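Local coordinates for putative uncharacterized protein (Xanthomonas campestris pv. campestris, PDB 3RQA) that is of unknown function but has an atypical PilZ domain, of a family named for cyclic di-GMP receptors, and assembles as a tetramer through a helical bundle, at residues T44-T47 with L48-L52; G167-D170 with A171-H175. One frame throughout, in Å; residues are numbered along the deposited sequence.

Contact 1. Residues T44-T47 with L48-L52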
loop_
_atom_site.group_PDB
_atom_site.type_symbol
_atom_site.label_atom_id
_atom_site.label_comp_id
_atom_site.label_asym_id
_atom_site.label_seq_id
_atom_site.Cartn_x
_atom_site.Cartn_y
_atom_site.Cartn_z
ATOM N N THR C 44 16.875 1.106 -8.393
ATOM C CA THR C 44 15.580 1.664 -8.002
ATOM C C THR C 44 15.127 2.649 -9.078
ATOM O O THR C 44 13.970 2.630 -9.509
ATOM C CB THR C 44 15.669 2.403 -6.645
ATOM O OG1 THR C 44 16.084 1.483 -5.629
ATOM C CG2 THR C 44 14.316 2.994 -6.263
ATOM N N ALA C 45 16.049 3.507 -9.505
ATOM C CA ALA C 45 15.754 4.483 -10.546
ATOM C C ALA C 45 15.411 3.729 -11.836
ATOM O O ALA C 45 14.379 3.994 -12.455
ATOM C CB ALA C 45 16.957 5.405 -10.767
ATOM N N GLU C 46 16.256 2.780 -12.227
ATOM C CA GLU C 46 16.006 2.004 -13.445
ATOM C C GLU C 46 14.646 1.297 -13.392
ATOM O O GLU C 46 13.885 1.329 -14.355
ATOM C CB GLU C 46 17.116 0.957 -13.674
ATOM C CG GLU C 46 16.808 -0.035 -14.811
ATOM C CD GLU C 46 17.949 -0.998 -15.121
ATOM O OE1 GLU C 46 18.836 -1.179 -14.268
ATOM O OE2 GLU C 46 17.948 -1.591 -16.222
ATOM N N THR C 47 14.348 0.671 -12.261
ATOM C CA THR C 47 13.087 -0.046 -12.108
ATOM C C THR C 47 11.910 0.902 -12.236
ATOM O O THR C 47 10.923 0.580 -12.875
ATOM C CB THR C 47 13.019 -0.788 -10.756
ATOM O OG1 THR C 47 14.041 -1.797 -10.724
ATOM C CG2 THR C 47 11.651 -1.456 -10.574
ATOM N N LEU C 48 12.024 2.075 -11.633
ATOM C CA LEU C 48 10.975 3.066 -11.716
ATOM C C LEU C 48 10.689 3.444 -13.178
ATOM O O LEU C 48 9.539 3.447 -13.616
ATOM C CB LEU C 48 11.382 4.331 -10.936
ATOM C CG LEU C 48 10.569 5.593 -11.265
ATOM C CD1 LEU C 48 9.089 5.323 -11.039
ATOM C CD2 LEU C 48 11.055 6.775 -10.414
ATOM N N LEU C 49 11.745 3.777 -13.917
ATOM C CA LEU C 49 11.623 4.187 -15.314
ATOM C C LEU C 49 11.067 3.091 -16.226
ATOM O O LEU C 49 10.139 3.328 -17.007
ATOM C CB LEU C 49 12.993 4.673 -15.828
ATOM C CG LEU C 49 13.293 6.181 -15.798
ATOM C CD1 LEU C 49 12.757 6.806 -14.548
ATOM C CD2 LEU C 49 14.794 6.402 -15.912
ATOM N N ARG C 50 11.626 1.892 -16.126
ATOM C CA ARG C 50 11.174 0.794 -16.964
ATOM C C ARG C 50 9.737 0.387 -16.651
ATOM O O ARG C 50 8.919 0.257 -17.552
ATOM C CB ARG C 50 12.093 -0.414 -16.808
ATOM C CG ARG C 50 13.489 -0.218 -17.390
ATOM C CD ARG C 50 14.265 -1.537 -17.405
ATOM N NE ARG C 50 15.639 -1.348 -17.860
ATOM C CZ ARG C 50 15.993 -0.950 -19.082
ATOM N NH1 ARG C 50 17.276 -0.802 -19.381
ATOM N NH2 ARG C 50 15.077 -0.713 -20.007
ATOM N N SER C 51 9.434 0.193 -15.372
ATOM C CA SER C 51 8.091 -0.204 -14.968
ATOM C C SER C 51 7.094 0.836 -15.433
ATOM O O SER C 51 6.018 0.511 -15.932
ATOM C CB SER C 51 8.021 -0.353 -13.448
ATOM O OG SER C 51 8.980 -1.294 -12.995
ATOM N N LEU C 52 7.481 2.096 -15.281
ATOM C CA LEU C 52 6.648 3.225 -15.675
ATOM C C LEU C 52 6.338 3.139 -17.177
ATOM O O LEU C 52 5.215 3.396 -17.610
ATOM C CB LEU C 52 7.388 4.527 -15.347
ATOM C CG LEU C 52 6.621 5.827 -15.106
ATOM C CD1 LEU C 52 5.549 5.615 -14.027
ATOM C CD2 LEU C 52 7.609 6.918 -14.687
#
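Leu48, Leu49, Arg50 and Ser51 each donate a backbone N-H to the carbonyl four residues earlier, from Thr44 to Thr47, in the regular i to i+4 pattern of an alpha helix. Residues 44-52 lie inside helix 42-55. One turn apart, Glu46 and Arg50 form a salt bridge. Arg50 NE lies 2.8 Å from Glu46 OE2, with an N-H...O angle of 167°. The oxygen sits at the edge of the guanidinium, in its plane, and uses its anti lone pair. Arg50 NH1 adds a weak bond to the same Glu46 OE2 at 3.3 Å. Both nitrogens meet OE2 alone among the carboxylate oxygens, and the two planes are turned 55° apart, so the pair is not the flat two-oxygen kind. Glu46 CG stands opposite the backbone N (chi1 171°) and the chain runs on extended, which carries OE2 to Arg50. Arg50 NH1 also bridges to Asp170 of helix 165-185.

Ser51 OG is opposite the carbonyl carbon, beside the backbone N, and so reaches back to the previous turn. Ser51 OG donates to Thr47 O at 2.7 Å, while Ser51 N donates to Thr47 O at 2.9 Å. The two donors come from opposite faces of the carbonyl plane. Thr47 OG1 bonds instead to Ala43 O, while Thr47 CG2 lies 3.6 Å from Ser51 OG. Leu48 and Ser51 pack on Leu83 of a second subunit, and Leu48 and Leu49 meet Leu139 of the barrel.

The buried serine hydroxyl is thus satisfied within its own helix. Glu46 holds one edge of the guanidinium while NH1 reaches Asp170, and the two carboxylates probably stabilise the arginine charge.

Contact 2. Residues G167-D170 with A171-H175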
loop_
_atom_site.group_PDB
_atom_site.type_symbol
_atom_site.label_atom_id
_atom_site.label_comp_id
_atom_site.label_asym_id
_atom_site.label_seq_id
_atom_site.Cartn_x
_atom_site.Cartn_y
_atom_site.Cartn_z
ATOM N N GLY C 167 22.407 -0.185 -17.099
ATOM C CA GLY C 167 20.962 -0.340 -17.017
ATOM C C GLY C 167 20.155 0.939 -16.878
ATOM O O GLY C 167 19.216 1.168 -17.630
ATOM N N LEU C 168 20.506 1.779 -15.912
ATOM C CA LEU C 168 19.775 3.023 -15.716
ATOM C C LEU C 168 19.960 3.949 -16.912
ATOM O O LEU C 168 19.009 4.599 -17.340
ATOM C CB LEU C 168 20.230 3.731 -14.438
ATOM C CG LEU C 168 19.520 5.064 -14.145
ATOM C CD1 LEU C 168 17.994 4.863 -14.060
ATOM C CD2 LEU C 168 20.083 5.651 -12.850
ATOM N N GLN C 169 21.180 4.028 -17.448
ATOM C CA GLN C 169 21.387 4.889 -18.607
ATOM C C GLN C 169 20.426 4.481 -19.720
ATOM O O GLN C 169 19.742 5.323 -20.314
ATOM C CB GLN C 169 22.820 4.809 -19.141
ATOM C CG GLN C 169 23.036 5.835 -20.243
ATOM C CD GLN C 169 24.484 6.040 -20.613
ATOM O OE1 GLN C 169 25.348 6.212 -19.744
ATOM N NE2 GLN C 169 24.761 6.044 -21.914
ATOM N N ASP C 170 20.362 3.184 -19.989
ATOM C CA ASP C 170 19.481 2.689 -21.037
ATOM C C ASP C 170 18.021 3.062 -20.796
ATOM O O ASP C 170 17.336 3.527 -21.705
ATOM C CB ASP C 170 19.584 1.174 -21.162
ATOM C CG ASP C 170 18.790 0.645 -22.339
ATOM O OD1 ASP C 170 19.280 0.788 -23.481
ATOM O OD2 ASP C 170 17.671 0.118 -22.128
ATOM N N ALA C 171 17.548 2.839 -19.573
ATOM C CA ALA C 171 16.170 3.165 -19.209
ATOM C C ALA C 171 15.915 4.664 -19.377
ATOM O O ALA C 171 14.836 5.069 -19.794
ATOM C CB ALA C 171 15.900 2.759 -17.756
ATOM N N LEU C 172 16.906 5.483 -19.032
ATOM C CA LEU C 172 16.738 6.936 -19.150
ATOM C C LEU C 172 16.696 7.368 -20.617
ATOM O O LEU C 172 15.885 8.226 -20.999
ATOM C CB LEU C 172 17.868 7.684 -18.424
ATOM C CG LEU C 172 17.874 9.220 -18.499
ATOM C CD1 LEU C 172 16.526 9.790 -18.068
ATOM C CD2 LEU C 172 19.002 9.760 -17.618
ATOM N N GLU C 173 17.573 6.780 -21.434
ATOM C CA GLU C 173 17.596 7.122 -22.855
ATOM C C GLU C 173 16.240 6.780 -23.473
ATOM O O GLU C 173 15.662 7.592 -24.195
ATOM C CB GLU C 173 18.728 6.376 -23.578
ATOM C CG GLU C 173 20.044 7.147 -23.589
ATOM C CD GLU C 173 21.223 6.296 -24.012
ATOM O OE1 GLU C 173 21.039 5.358 -24.820
ATOM O OE2 GLU C 173 22.343 6.571 -23.538
ATOM N N ARG C 174 15.737 5.581 -23.176
ATOM C CA ARG C 174 14.440 5.169 -23.707
ATOM C C ARG C 174 13.385 6.152 -23.220
ATOM O O ARG C 174 12.548 6.615 -23.998
ATOM C CB ARG C 174 14.067 3.765 -23.234
ATOM C CG ARG C 174 14.883 2.643 -23.852
ATOM C CD ARG C 174 14.606 1.342 -23.113
ATOM N NE ARG C 174 15.401 0.236 -23.632
ATOM C CZ ARG C 174 15.080 -0.488 -24.699
ATOM N NH1 ARG C 174 13.965 -0.234 -25.371
ATOM N NH2 ARG C 174 15.887 -1.456 -25.101
ATOM N N HIS C 175 13.442 6.480 -21.932
ATOM C CA HIS C 175 12.474 7.404 -21.358
ATOM C C HIS C 175 12.451 8.740 -22.094
ATOM O O HIS C 175 11.386 9.233 -22.471
ATOM C CB HIS C 175 12.762 7.653 -19.878
ATOM C CG HIS C 175 11.764 8.561 -19.234
ATOM N ND1 HIS C 175 10.479 8.157 -18.939
ATOM C CD2 HIS C 175 11.829 9.876 -18.917
ATOM C CE1 HIS C 175 9.795 9.187 -18.473
ATOM N NE2 HIS C 175 10.590 10.242 -18.450
#
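Asp170 and Arg174 form a salt bridge one turn apart in helix 165-185. Arg174 NE donates to Asp170 OD2 at 2.7 Å, with an N-H...O angle of 162°. The oxygen is in the guanidinium plane, at its edge. It is met on its syn side, but 26° out of the carboxylate plane. Asp170 CG is opposite the backbone N (chi1 -174°), beside the carbonyl carbon, which lets OD2 face Arg174 in the next turn. The second partner of Asp170 OD2 is Arg50 of helix 42-55.

Gln169 and Glu173 make a second side-chain link. Gln169 NE2 donates to Glu173 OE2 at 3.0 Å, nearly along the C-O axis of the acceptor. The acceptor is tilted somewhat out of the amide plane, and the amide and carboxylate are far from coplanar. Both side chains also touch Val108.

The carbonyls of Gly167, Leu168, Gln169 and Asp170 accept from Ala171 N, Leu172 N, Glu173 N and Arg174 N. The bond from Leu172 N to Leu168 O measures 2.8 Å. Leu172, which is buried, packs on Leu164.

Asp170 OD2 is therefore shared by two arginines, which would probably favour its negative charge and tie the two helices together.

Overall arrangement
Contact 1 comes first along the chain, in helix 42-55, and contact 2 follows in helix 165-185. The helix 73-95 and all barrel strands except 24-34 lie between them in sequence. Their centres are nonetheless about 9 Å apart, on the same side of the chain's centre. The 2.9 Å between Arg50 NH1 and Asp170 OD2 joins the two i to i+4 salt bridges into one charged network. Beside it, Leu168 packs on Ala45 and Glu46. Contact 1 also faces a second subunit, whereas no other chain of the tetramer touches contact 2. Helix 42-55 thus lies between helix 165-185 and the neighbouring subunit.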